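Local coordinates for adenylate cyclase-like protein (PDB 4QO6), which serves as CdsD, a structural protein of the inner-membrane ring of the chlamydial type III secretion system, here represented by its periplasmic region, at residues L11-I15 with A57-V61; N44-K48 with D66-E72; L82-F88 with C115-Y119; G99-I103 with F124-L130; L144-L148 with L186-I192. All coordinates share one frame; numbering follows the deposited sequence. Where two conformers were deposited one is given.

Contact 1. Residues L11-I15 with A57-V61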
# COMPACT_ATOMS: atom_id res chain seq x y z
N LEU A 11 34.30 -3.20 25.33
CA LEU A 11 32.95 -3.68 25.59
C LEU A 11 31.88 -2.99 24.73
O LEU A 11 31.01 -3.65 24.17
CB LEU A 11 32.59 -3.48 27.05
CG LEU A 11 32.83 -4.79 27.80
CD1 LEU A 11 34.29 -5.23 27.72
CD2 LEU A 11 32.31 -4.66 29.24
N ILE A 12 31.95 -1.67 24.64
CA ILE A 12 31.02 -0.90 23.84
C ILE A 12 31.17 -1.29 22.39
O ILE A 12 30.14 -1.62 21.77
CB ILE A 12 31.13 0.63 24.11
CG1 ILE A 12 30.77 0.94 25.58
CG2 ILE A 12 30.20 1.45 23.24
CD1 ILE A 12 29.54 0.22 26.13
N HIS A 13 32.42 -1.33 21.88
CA HIS A 13 32.66 -1.72 20.51
C HIS A 13 32.17 -3.15 20.20
O HIS A 13 31.61 -3.38 19.13
CB HIS A 13 34.15 -1.50 20.16
CG HIS A 13 34.49 -0.07 19.88
ND1 HIS A 13 34.96 0.78 20.86
CD2 HIS A 13 34.40 0.66 18.75
CE1 HIS A 13 35.15 1.98 20.34
NE2 HIS A 13 34.82 1.94 19.06
N ASP A 14 32.36 -4.08 21.13
CA ASP A 14 31.86 -5.44 20.96
C ASP A 14 30.29 -5.51 20.90
O ASP A 14 29.74 -6.18 20.04
CB ASP A 14 32.37 -6.36 22.14
CG ASP A 14 33.89 -6.74 22.03
OD1 ASP A 14 34.62 -6.20 21.16
OD2 ASP A 14 34.33 -7.59 22.84
N ILE A 15 29.58 -4.88 21.84
CA ILE A 15 28.12 -4.79 21.74
C ILE A 15 27.66 -4.11 20.42
O ILE A 15 26.82 -4.66 19.70
CB ILE A 15 27.49 -4.02 22.94
CG1 ILE A 15 27.85 -4.71 24.27
CG2 ILE A 15 25.97 -3.99 22.81
CD1 ILE A 15 27.66 -3.78 25.45
N ALA A 57 26.52 -14.69 23.65
CA ALA A 57 27.91 -15.13 23.40
C ALA A 57 28.99 -14.19 23.91
O ALA A 57 30.15 -14.59 24.02
CB ALA A 57 28.16 -15.32 21.90
N LEU A 58 28.66 -12.91 24.11
CA LEU A 58 29.65 -11.97 24.58
C LEU A 58 29.95 -12.39 26.01
O LEU A 58 29.03 -12.57 26.81
CB LEU A 58 29.15 -10.55 24.49
CG LEU A 58 28.79 -10.08 23.10
CD1 LEU A 58 28.02 -8.78 23.18
CD2 LEU A 58 30.04 -9.89 22.25
N SER A 59 31.21 -12.66 26.32
CA SER A 59 31.53 -13.28 27.64
C SER A 59 31.23 -12.36 28.82
O SER A 59 30.94 -12.85 29.90
CB SER A 59 33.00 -13.73 27.71
OG SER A 59 33.86 -12.69 27.26
N PHE A 60 31.27 -11.04 28.61
CA PHE A 60 30.97 -10.05 29.68
C PHE A 60 29.46 -9.80 29.95
O PHE A 60 29.08 -9.07 30.87
CB PHE A 60 31.70 -8.73 29.40
CG PHE A 60 31.43 -8.16 28.03
CD1 PHE A 60 30.31 -7.39 27.80
CD2 PHE A 60 32.29 -8.39 26.98
CE1 PHE A 60 30.05 -6.86 26.56
CE2 PHE A 60 32.03 -7.88 25.72
CZ PHE A 60 30.92 -7.10 25.51
N VAL A 61 28.59 -10.40 29.13
CA VAL A 61 27.15 -10.25 29.26
C VAL A 61 26.65 -11.48 29.98
O VAL A 61 26.77 -12.62 29.46
CB VAL A 61 26.46 -10.07 27.88
CG1 VAL A 61 24.95 -10.18 28.02
CG2 VAL A 61 26.84 -8.70 27.28

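Contact 2. Residues N44-K48 with D66-E72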
# COMPACT_ATOMS: atom_id res chain seq x y z
N ASN A 44 11.68 -10.29 12.22
CA ASN A 44 10.95 -11.49 12.66
C ASN A 44 11.61 -12.30 13.78
O ASN A 44 12.72 -12.02 14.15
CB ASN A 44 10.64 -12.41 11.47
CG ASN A 44 11.88 -12.95 10.77
OD1 ASN A 44 12.84 -13.41 11.39
ND2 ASN A 44 11.85 -12.92 9.48
N SER A 45 10.88 -13.24 14.38
CA SER A 45 11.44 -14.05 15.44
C SER A 45 12.76 -14.80 15.04
O SER A 45 13.53 -15.18 15.91
CB SER A 45 10.45 -15.06 15.91
OG SER A 45 9.95 -15.77 14.79
N ILE A 46 13.01 -15.04 13.76
CA ILE A 46 14.32 -15.66 13.35
C ILE A 46 15.42 -14.63 13.59
O ILE A 46 16.32 -14.91 14.37
CB ILE A 46 14.31 -16.19 11.91
CG1 ILE A 46 13.22 -17.25 11.79
CG2 ILE A 46 15.68 -16.75 11.47
CD1 ILE A 46 12.93 -17.66 10.37
N ASP A 47 15.31 -13.41 13.04
CA ASP A 47 16.24 -12.38 13.39
C ASP A 47 16.39 -12.15 14.91
O ASP A 47 17.47 -11.88 15.41
CB ASP A 47 15.94 -11.07 12.65
CG ASP A 47 15.96 -11.23 11.12
OD1 ASP A 47 16.40 -12.29 10.60
OD2 ASP A 47 15.56 -10.29 10.41
N LYS A 48 15.29 -12.25 15.67
CA LYS A 48 15.36 -12.00 17.08
C LYS A 48 16.26 -13.05 17.75
O LYS A 48 17.05 -12.74 18.63
CB LYS A 48 13.97 -12.06 17.64
CG LYS A 48 13.82 -11.61 19.09
CD LYS A 48 12.32 -11.28 19.23
CE LYS A 48 11.97 -10.57 20.49
NZ LYS A 48 12.42 -11.40 21.61
N ASP A 66 15.27 -8.52 27.34
CA ASP A 66 14.91 -8.42 25.91
C ASP A 66 13.57 -7.75 25.71
O ASP A 66 12.54 -8.36 26.01
CB ASP A 66 14.87 -9.84 25.32
CG ASP A 66 14.12 -9.90 24.00
OD1 ASP A 66 13.99 -8.86 23.36
OD2 ASP A 66 13.63 -10.98 23.62
N ASN A 67 13.59 -6.53 25.19
CA ASN A 67 12.35 -5.78 24.90
C ASN A 67 12.24 -5.42 23.40
O ASN A 67 11.81 -4.33 22.98
CB ASN A 67 12.33 -4.56 25.77
CG ASN A 67 12.37 -4.91 27.23
OD1 ASN A 67 11.32 -5.10 27.85
ND2 ASN A 67 13.55 -4.97 27.81
N VAL A 68 12.68 -6.34 22.58
CA VAL A 68 12.73 -6.10 21.16
C VAL A 68 11.42 -6.63 20.56
O VAL A 68 11.04 -7.74 20.81
CB VAL A 68 13.93 -6.86 20.55
CG1 VAL A 68 13.93 -6.70 19.04
CG2 VAL A 68 15.23 -6.34 21.11
N ILE A 69 10.78 -5.81 19.76
CA ILE A 69 9.57 -6.13 19.01
C ILE A 69 9.85 -6.97 17.74
O ILE A 69 10.71 -6.62 16.89
CB ILE A 69 8.91 -4.81 18.56
CG1 ILE A 69 8.63 -3.86 19.77
CG2 ILE A 69 7.67 -5.07 17.76
CD1 ILE A 69 7.98 -4.55 20.97
N ASP A 70 9.12 -8.06 17.60
CA ASP A 70 9.07 -8.85 16.39
C ASP A 70 8.00 -8.21 15.45
O ASP A 70 6.79 -8.34 15.64
CB ASP A 70 8.73 -10.28 16.78
CG ASP A 70 8.39 -11.18 15.59
OD1 ASP A 70 8.29 -10.67 14.47
OD2 ASP A 70 8.25 -12.43 15.80
N ASP A 71 8.45 -7.46 14.48
CA ASP A 71 7.52 -6.72 13.64
C ASP A 71 6.55 -7.63 12.89
O ASP A 71 5.40 -7.24 12.65
CB ASP A 71 8.26 -5.81 12.68
CG ASP A 71 8.91 -4.62 13.36
OD1 ASP A 71 8.59 -4.30 14.52
OD2 ASP A 71 9.72 -3.93 12.72
N GLU A 72 6.98 -8.86 12.56
CA GLU A 72 6.12 -9.82 11.83
C GLU A 72 4.87 -10.22 12.64
O GLU A 72 3.80 -10.33 12.08
CB GLU A 72 6.92 -11.07 11.44
CG GLU A 72 6.31 -12.00 10.45
CD GLU A 72 7.14 -13.29 10.22
OE1 GLU A 72 7.38 -14.16 11.15
OE2 GLU A 72 7.56 -13.42 9.06
O HOH W 1 9.64 -11.98 7.95
O HOH W 2 8.33 -13.98 13.51

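Contact 3. Residues L82-F88 with C115-Y119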
# COMPACT_ATOMS: atom_id res chain seq x y z
N LEU A 82 -8.07 -7.00 10.89
CA LEU A 82 -8.70 -6.33 9.77
C LEU A 82 -9.56 -7.31 8.96
O LEU A 82 -10.63 -6.92 8.47
CB LEU A 82 -7.66 -5.70 8.88
CG LEU A 82 -6.87 -4.53 9.48
CD1 LEU A 82 -5.60 -4.34 8.66
CD2 LEU A 82 -7.72 -3.26 9.51
N SER A 83 -9.11 -8.57 8.90
CA SER A 83 -9.72 -9.67 8.13
C SER A 83 -11.11 -9.97 8.63
O SER A 83 -11.93 -10.37 7.89
CB SER A 83 -8.88 -10.97 8.25
OG SER A 83 -9.08 -11.70 9.52
N LYS A 84 -11.33 -9.82 9.93
CA LYS A 84 -12.60 -10.05 10.59
C LYS A 84 -13.54 -8.87 10.53
O LYS A 84 -14.65 -8.93 11.02
CB LYS A 84 -12.31 -10.34 12.07
CG LYS A 84 -11.76 -11.73 12.27
CD LYS A 84 -11.22 -12.01 13.66
CE LYS A 84 -10.87 -13.49 13.79
NZ LYS A 84 -10.28 -14.12 12.55
N ASN A 85 -13.08 -7.77 9.97
CA ASN A 85 -13.86 -6.56 9.88
C ASN A 85 -14.43 -6.35 8.46
O ASN A 85 -13.71 -6.06 7.53
CB ASN A 85 -12.97 -5.39 10.27
CG ASN A 85 -13.76 -4.18 10.62
OD1 ASN A 85 -14.29 -3.48 9.75
ND2 ASN A 85 -13.84 -3.90 11.92
N PRO A 86 -15.75 -6.46 8.29
CA PRO A 86 -16.27 -6.38 6.90
C PRO A 86 -15.95 -5.03 6.21
O PRO A 86 -15.63 -4.98 4.99
CB PRO A 86 -17.78 -6.54 7.09
CG PRO A 86 -18.05 -5.98 8.48
CD PRO A 86 -16.81 -6.27 9.31
N GLU A 87 -16.00 -3.96 6.98
CA GLU A 87 -15.59 -2.64 6.50
C GLU A 87 -14.14 -2.64 5.90
O GLU A 87 -13.89 -1.98 4.90
CB GLU A 87 -15.77 -1.61 7.64
CG GLU A 87 -15.56 -0.14 7.29
CD GLU A 87 -16.78 0.57 6.69
OE1 GLU A 87 -17.73 -0.11 6.25
OE2 GLU A 87 -16.77 1.83 6.64
N PHE A 88 -13.19 -3.41 6.46
CA PHE A 88 -11.76 -3.28 6.08
C PHE A 88 -11.07 -4.48 5.49
O PHE A 88 -9.88 -4.46 5.33
CB PHE A 88 -10.92 -2.80 7.27
CG PHE A 88 -11.49 -1.61 7.95
CD1 PHE A 88 -11.78 -0.47 7.23
CD2 PHE A 88 -11.72 -1.63 9.29
CE1 PHE A 88 -12.32 0.63 7.85
CE2 PHE A 88 -12.27 -0.53 9.92
CZ PHE A 88 -12.57 0.60 9.19
N CYS A 115 -12.97 6.13 9.12
CA CYS A 115 -13.30 4.97 9.95
C CYS A 115 -12.04 4.10 10.26
O CYS A 115 -11.84 3.62 11.38
CB CYS A 115 -14.37 4.13 9.25
SG CYS A 115 -15.17 2.80 10.21
N LEU A 116 -11.19 3.92 9.25
CA LEU A 116 -9.97 3.10 9.37
C LEU A 116 -9.00 3.77 10.35
O LEU A 116 -8.46 3.10 11.22
CB LEU A 116 -9.33 2.83 8.02
CG LEU A 116 -8.06 1.94 8.05
CD1 LEU A 116 -8.35 0.49 8.47
CD2 LEU A 116 -7.32 1.98 6.74
N ALA A 117 -8.84 5.10 10.24
CA ALA A 117 -7.91 5.84 11.08
C ALA A 117 -8.32 5.74 12.56
O ALA A 117 -7.46 5.45 13.42
CB ALA A 117 -7.86 7.29 10.65
N ASP A 118 -9.63 5.92 12.83
CA ASP A 118 -10.21 5.68 14.16
C ASP A 118 -9.90 4.27 14.63
O ASP A 118 -9.51 4.06 15.77
CB ASP A 118 -11.74 5.76 14.17
CG ASP A 118 -12.28 7.11 13.79
OD1 ASP A 118 -11.52 8.12 13.89
OD2 ASP A 118 -13.50 7.15 13.39
N TYR A 119 -10.19 3.30 13.77
CA TYR A 119 -9.96 1.90 14.11
C TYR A 119 -8.47 1.68 14.54
O TYR A 119 -8.18 1.08 15.59
CB TYR A 119 -10.36 1.03 12.93
CG TYR A 119 -10.32 -0.40 13.24
CD1 TYR A 119 -11.35 -1.01 13.94
CD2 TYR A 119 -9.23 -1.18 12.86
CE1 TYR A 119 -11.30 -2.36 14.27
CE2 TYR A 119 -9.17 -2.52 13.21
CZ TYR A 119 -10.20 -3.10 13.90
OH TYR A 119 -10.11 -4.44 14.22

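Contact 4. Residues G99-I103 with F124-L130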
# COMPACT_ATOMS: atom_id res chain seq x y z
N GLY A 99 10.88 -1.42 12.13
CA GLY A 99 10.39 -0.15 12.58
C GLY A 99 9.60 0.67 11.57
O GLY A 99 9.20 1.76 11.91
N ILE A 100 9.33 0.15 10.38
CA ILE A 100 8.48 0.86 9.41
C ILE A 100 7.31 -0.05 9.07
O ILE A 100 7.53 -1.18 8.60
CB ILE A 100 9.18 1.15 8.05
CG1 ILE A 100 10.53 1.89 8.19
CG2 ILE A 100 8.28 1.98 7.16
CD1 ILE A 100 10.46 3.24 8.86
N PHE A 101 6.07 0.45 9.29
CA PHE A 101 4.85 -0.27 8.93
C PHE A 101 4.11 0.47 7.79
O PHE A 101 4.03 1.71 7.80
CB PHE A 101 3.91 -0.45 10.14
CG PHE A 101 4.50 -1.30 11.22
CD1 PHE A 101 4.48 -2.68 11.13
CD2 PHE A 101 5.18 -0.74 12.24
CE1 PHE A 101 5.06 -3.46 12.08
CE2 PHE A 101 5.72 -1.52 13.22
CZ PHE A 101 5.67 -2.87 13.12
N VAL A 102 3.55 -0.30 6.85
CA VAL A 102 2.89 0.20 5.66
C VAL A 102 1.52 -0.44 5.56
O VAL A 102 1.40 -1.66 5.64
CB VAL A 102 3.67 -0.17 4.39
CG1 VAL A 102 2.92 0.30 3.14
CG2 VAL A 102 5.07 0.45 4.41
N ILE A 103 0.48 0.38 5.44
CA ILE A 103 -0.90 -0.08 5.36
C ILE A 103 -1.37 0.21 3.92
O ILE A 103 -1.21 1.35 3.43
CB ILE A 103 -1.82 0.59 6.44
CG1 ILE A 103 -3.26 0.10 6.37
CG2 ILE A 103 -1.88 2.10 6.32
CD1 ILE A 103 -3.48 -1.12 7.22
N PHE A 124 -3.85 -0.20 17.08
CA PHE A 124 -2.47 -0.32 16.64
C PHE A 124 -1.51 0.43 17.58
O PHE A 124 -1.71 1.59 17.82
CB PHE A 124 -2.31 0.22 15.21
CG PHE A 124 -1.00 -0.17 14.56
CD1 PHE A 124 -0.59 -1.46 14.57
CD2 PHE A 124 -0.18 0.77 14.01
CE1 PHE A 124 0.62 -1.85 13.98
CE2 PHE A 124 1.02 0.40 13.43
CZ PHE A 124 1.41 -0.91 13.39
N ASN A 125 -0.45 -0.24 18.04
CA ASN A 125 0.54 0.34 18.96
C ASN A 125 1.68 1.11 18.36
O ASN A 125 2.53 1.59 19.08
CB ASN A 125 1.17 -0.74 19.85
CG ASN A 125 0.23 -1.23 20.93
OD1 ASN A 125 -0.49 -0.45 21.56
ND2 ASN A 125 0.23 -2.55 21.14
N TYR A 126 1.76 1.24 17.04
CA TYR A 126 2.88 1.93 16.41
C TYR A 126 2.52 2.91 15.33
O TYR A 126 3.13 2.91 14.28
CB TYR A 126 3.85 0.88 15.87
CG TYR A 126 4.33 -0.09 16.95
CD1 TYR A 126 5.33 0.26 17.81
CD2 TYR A 126 3.81 -1.37 17.04
CE1 TYR A 126 5.79 -0.61 18.79
CE2 TYR A 126 4.27 -2.26 18.00
CZ TYR A 126 5.26 -1.86 18.88
OH TYR A 126 5.63 -2.73 19.84
N LEU A 127 1.52 3.73 15.58
CA LEU A 127 1.06 4.77 14.64
C LEU A 127 2.11 5.73 14.19
O LEU A 127 2.05 6.20 13.08
CB LEU A 127 -0.06 5.64 15.29
CG LEU A 127 -1.42 4.89 15.43
CD1 LEU A 127 -2.34 5.62 16.39
CD2 LEU A 127 -2.09 4.77 14.07
N SER A 128 3.03 6.11 15.05
CA SER A 128 4.05 7.08 14.63
C SER A 128 5.00 6.45 13.61
O SER A 128 5.70 7.16 12.99
CB SER A 128 4.85 7.64 15.81
OG SER A 128 5.26 6.65 16.72
N LEU A 129 5.00 5.13 13.43
CA LEU A 129 5.92 4.43 12.52
C LEU A 129 5.13 3.99 11.30
O LEU A 129 5.67 3.27 10.45
CB LEU A 129 6.50 3.17 13.21
CG LEU A 129 7.22 3.38 14.57
CD1 LEU A 129 7.88 2.12 15.12
CD2 LEU A 129 8.22 4.50 14.46
N LEU A 130 3.86 4.38 11.21
CA LEU A 130 2.99 3.88 10.11
C LEU A 130 2.92 4.76 8.89
O LEU A 130 2.56 5.95 9.00
CB LEU A 130 1.55 3.72 10.64
CG LEU A 130 0.42 3.17 9.76
CD1 LEU A 130 0.77 1.78 9.28
CD2 LEU A 130 -0.90 3.16 10.59

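Contact 5. Residues L144-L148 with L186-I192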
# COMPACT_ATOMS: atom_id res chain seq x y z
N LEU A 144 -9.53 10.55 -12.79
CA LEU A 144 -9.85 9.97 -14.10
C LEU A 144 -10.83 10.84 -14.91
O LEU A 144 -10.61 11.10 -16.04
CB LEU A 144 -10.48 8.58 -13.91
CG LEU A 144 -9.64 7.42 -13.31
CD1 LEU A 144 -10.50 6.23 -12.87
CD2 LEU A 144 -8.57 6.95 -14.27
N ALA A 145 -11.95 11.19 -14.29
CA ALA A 145 -12.95 12.02 -14.85
C ALA A 145 -12.35 13.36 -15.25
O ALA A 145 -12.64 13.83 -16.32
CB ALA A 145 -14.07 12.22 -13.85
N GLY A 146 -11.48 13.95 -14.43
CA GLY A 146 -10.78 15.17 -14.83
C GLY A 146 -9.83 15.02 -16.02
O GLY A 146 -9.76 15.92 -16.86
N HIS A 147 -9.08 13.93 -16.12
CA HIS A 147 -8.30 13.64 -17.33
C HIS A 147 -9.18 13.50 -18.60
O HIS A 147 -8.83 13.95 -19.67
CB HIS A 147 -7.52 12.34 -17.17
CG HIS A 147 -6.40 12.43 -16.19
ND1 HIS A 147 -6.57 12.19 -14.84
CD2 HIS A 147 -5.09 12.72 -16.36
CE1 HIS A 147 -5.40 12.34 -14.23
NE2 HIS A 147 -4.49 12.67 -15.13
N LEU A 148 -10.35 12.87 -18.47
CA LEU A 148 -11.18 12.68 -19.64
C LEU A 148 -11.76 14.04 -20.13
O LEU A 148 -11.77 14.33 -21.30
CB LEU A 148 -12.34 11.70 -19.37
CG LEU A 148 -11.92 10.24 -19.13
CD1 LEU A 148 -13.11 9.48 -18.54
CD2 LEU A 148 -11.39 9.60 -20.40
N LEU A 186 -4.34 7.15 -18.75
CA LEU A 186 -5.15 6.75 -17.59
C LEU A 186 -4.57 5.51 -16.89
O LEU A 186 -4.68 5.38 -15.66
CB LEU A 186 -6.61 6.47 -17.99
CG LEU A 186 -7.44 7.59 -18.62
CD1 LEU A 186 -8.87 7.15 -18.93
CD2 LEU A 186 -7.47 8.82 -17.74
N GLN A 187 -3.96 4.60 -17.65
CA GLN A 187 -3.27 3.45 -17.06
C GLN A 187 -2.10 3.83 -16.15
O GLN A 187 -1.75 3.08 -15.25
CB GLN A 187 -2.74 2.52 -18.15
CG GLN A 187 -3.79 1.85 -19.01
CD GLN A 187 -3.25 0.63 -19.74
OE1 GLN A 187 -2.04 0.46 -19.88
NE2 GLN A 187 -4.15 -0.23 -20.19
N ASP A 188 -1.48 4.98 -16.40
CA ASP A 188 -0.31 5.41 -15.67
C ASP A 188 -0.68 6.41 -14.57
O ASP A 188 -0.06 7.45 -14.44
CB ASP A 188 0.72 5.98 -16.67
CG ASP A 188 1.27 4.90 -17.61
OD1 ASP A 188 1.88 3.94 -17.09
OD2 ASP A 188 1.09 4.96 -18.85
N ILE A 189 -1.67 6.06 -13.75
CA ILE A 189 -2.16 6.90 -12.63
C ILE A 189 -2.28 6.12 -11.32
O ILE A 189 -2.75 5.00 -11.30
CB ILE A 189 -3.58 7.43 -12.95
CG1 ILE A 189 -3.50 8.60 -13.92
CG2 ILE A 189 -4.35 7.82 -11.69
CD1 ILE A 189 -4.87 9.17 -14.27
N ALA A 190 -1.88 6.76 -10.22
CA ALA A 190 -2.21 6.34 -8.84
C ALA A 190 -2.29 4.83 -8.66
O ALA A 190 -1.34 4.12 -8.97
CB ALA A 190 -3.50 7.03 -8.37
N GLY A 191 -3.41 4.33 -8.13
CA GLY A 191 -3.56 2.90 -7.90
C GLY A 191 -4.41 2.17 -8.94
O GLY A 191 -5.31 1.43 -8.59
N ILE A 192 -4.08 2.38 -10.22
CA ILE A 192 -4.79 1.75 -11.32
C ILE A 192 -4.03 0.56 -11.84
O ILE A 192 -2.92 0.72 -12.35
CB ILE A 192 -5.03 2.76 -12.46
CG1 ILE A 192 -6.12 3.74 -12.01
CG2 ILE A 192 -5.47 2.05 -13.72
CD1 ILE A 192 -6.32 4.88 -12.96

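Contact 1. Residues L11-I15 with A57-V61
Leu11 sets its branch point over the ring of Phe60, the two side chains sliding past each other: Leu11 CG sits 3.5 Å from the centroid of the Phe60 ring and only 4° off the ring normal, a CH-pi contact over the centre of the face. Both methyls also touch, Leu11 CD2 near Phe60 CD1 and CG, Leu11 CD1 near Phe60 CD2 and CE2. Leu58 CB, from the same turn as Phe60, lies over the rim of the opposite face. At the ring edge Ile15 CG1 comes in close to the plane, 3.8 Å from Phe60 CE1, and closes the buried side. Phe60 is placed by a type I beta turn, Leu58 to Val61, in the crossover from helix 45-56 to strand 63-70 of a BON-like unit, while Leu11 and Ile15 belong to helix 10-19. With CG lodged between the backbone N and the carbonyl carbon (chi1 54°), the ring projects from the turn toward that helix. Deeper in, Leu11 and Ile15 rest on Phe29. Asp14 CB also meets the ring edge, 3.7 Å from Phe60 CZ, but beyond it the contact loosens: Asp14 CB is 4.2 Å from Leu58 CD2, and the partly exposed carboxylate is turned 29° from the ring plane.

Contact 2. Residues N44-K48 with D66-E72
Asn44 and Ser45 approach the Asp70 carboxylate from one and the same face: Asn44 CA is 3.3 Å from Asp70 OD1, and Ser45 N stands above the plane, 3.1 Å from Asp70 OD2. The Glu72 carboxylate is also met on a face, by Asn44 CB, which is 3.8 Å from Glu72 CD and at similar distance from both oxygens. Two waters tie these groups together. One accepts from Asn44 ND2 and donates to Glu72 OE2; the other accepts from Ser45 N and donates to both Asp70 OD2 and Glu72 OE1, at 2.6 Å from the latter. Two helix starts therefore share one polar patch. Asn44 is the N-cap of helix 45-56, its OD1 taking Asp47 N at 3.0 Å with an N-H...O angle of 160° and Ile46 N in a weaker bond; Asp70 caps helix 71-83 through a weak bond from Glu72 N to OD1. The helix dipoles would be expected to favour the negative carboxylates here. At the far end Lys48 runs extended past Val68 and bends at its last torsion (chi4 -57°) to form a salt bridge with Asp66. Lys48 NZ and Asp66 OD2 are modelled 2.4 Å apart, too short to be taken literally. Asp66 OD1 makes an Asx turn, accepting from Val68 N at 2.9 Å. The contact lies within the beta-alpha-beta unit of strand 41-42, helix 45-56 and strand 63-70, where Lys48 and Val68 pack on Val42 and Val68 also reaches Leu38 and Leu51.

Contact 3. Residues L82-F88 with C115-Y119
Phe88 and Leu116 bring the backbones to 7.4 Å between CA atoms, whereas the CA atoms of Leu82 and Tyr119 stand 9.4 Å apart, so the gap to helix 110-123 narrows as the chain leaves helix 71-83. Phe88 has the largest share of the contact. Leu116 CD1 lies over the centre of one ring face, 3.8 Å from the Phe88 centroid and 13° off the normal, a CH-pi arrangement; its CB adds a second touch at Phe88 CE1. Glu87 CG, from the neighbouring residue in the same segment, covers the opposite face toward the rim, although the Glu87 side chain is poorly ordered. Phe88 CE2 reaches Tyr119 CG at 3.9 Å, and the two ring planes meet at 50°, an oblique pairing. Tyr119 extends from its helix with CG anti to the backbone N (chi1 -173°), which carries the ring back over the end of helix 71-83. There Tyr119 CE2 meets Leu82 CD2 at 4.0 Å and Tyr119 CE1 meets Asn85 ND2 at 3.8 Å. Leu82 CD2 also touches Leu116 CD1, the two leucines crossing at about a right angle. Cys115 SG comes near Phe88 CZ, but two conformers are modelled for this residue and the sulfur-aromatic contact is less certain. Beneath the helices Leu82 packs on Ile103 and Leu116 on Leu107. The end of helix 71-83 and the loop after it thus pack against helix 110-123 over a three-stranded sheet, in the alpha-beta-beta-alpha-beta order of the BON-like fold of the PD2 domain.

Contact 4. Residues G99-I103 with F124-L130
Phe101 and Leu130 form a parallel beta bridge, with CA atoms 4.7 Å apart. Its hydrogen bond runs from Phe101 N to Leu129 O, 3.1 Å long. One residue on, Leu130 CA approaches Phe101 O at 3.3 Å in a CA-H...O contact. The aromatic interactions centre on Phe101. Phe124 points its edge at one face of that ring in a T-shaped pair, planes at 87° and centroids 5.4 Å apart, with CZ as the touching atom above Phe101 CG. The Tyr126 ring runs nearly parallel to that of Phe101 but is slid aside, so the rings barely overlap and Tyr126 CB, 4.0 Å from Phe101 CE2, makes the touch. The three rings form an aromatic cluster. Aliphatic contacts flank it. Leu130, its CG anti to the backbone N (chi1 -178°), turns CD1 against Phe101 CB at 3.9 Å and against Ile103 CG2. On the other flank Leu129 CB lies near the plane of the Phe101 ring at its edge and also comes to 3.3 Å from Gly99 O; Gly99 holds the positive phi that suits glycine. The bridge continues in strands 100-107 and 130-136, where Phe101 and Ile103 bond to Asp131 and Ile103 also to Lys133. Strand 92-95 flanks strand 100-107 on its other side, and helix 71-83 covers the cluster, with Val74 against Phe101 and Phe124 and Met78 against Phe124.

Contact 5. Residues L144-L148 with L186-I192
Leu144 and Leu148, which both pack against the segment 186-192, are joined by a 3.0 Å backbone bond from Leu148 N to Leu144 O; the contact across is apolar. Leu144 and Ile192 reach toward each other tip to tip, and Leu144 CD2 lies 3.3 Å from Ile192 CD1, tighter than usual for two methyls. The same CD2 also meets Leu186 CD2 at 4.1 Å. Leu186 splits its fork between two adjacent residues of the helix: the Leu186 and Leu148 side chains cross at about a right angle, Leu186 CD1 3.8 Å from Leu148 CD2, whereas Leu186 CD2 goes to His147 CB at 3.6 Å. In the conformer modelled, Ile189 CD1 stands over a face of the His147 ring, 3.5 Å from the centroid and 26° off the normal, displaced toward CE1; a second conformer of His147 makes this CH-pi contact less certain. In this conformer His147 ND1 is hydrogen-bonded to Ala143 O, one turn earlier. Leu144 and Ile192 continue inward onto Phe160 of strand 157-161. Helix 137-150 thus packs beside the end of helix 176-187 and the loop after it, as befits the helix pair of an alpha-beta-beta-alpha-beta BON domain.

In the fold
The chain strings three related BON-like alpha/beta units along an extended rod, the first with an additional short strand 41-42, and the contacts sample them in order. Contacts 1 and 2 alternate along the first unit, their centres about 20 Å apart; contact 2 also starts helix 71-83, whose far end enters contact 3. Contacts 3 and 4 interleave in the PD2 domain and touch where Leu82 CD1 meets Ile103 CD1 at 4.1 Å. The first two units meet where Ile69 CD1 packs 3.2 Å from Tyr126 OH, and a probable Asp71-Gly99 hydrogen bond also links contacts 2 and 4. Contact 5 stands apart in the BON domain, its centre about 56 Å from that of contact 1, consistent with an elongated periplasmic region of an inner-membrane-ring protein.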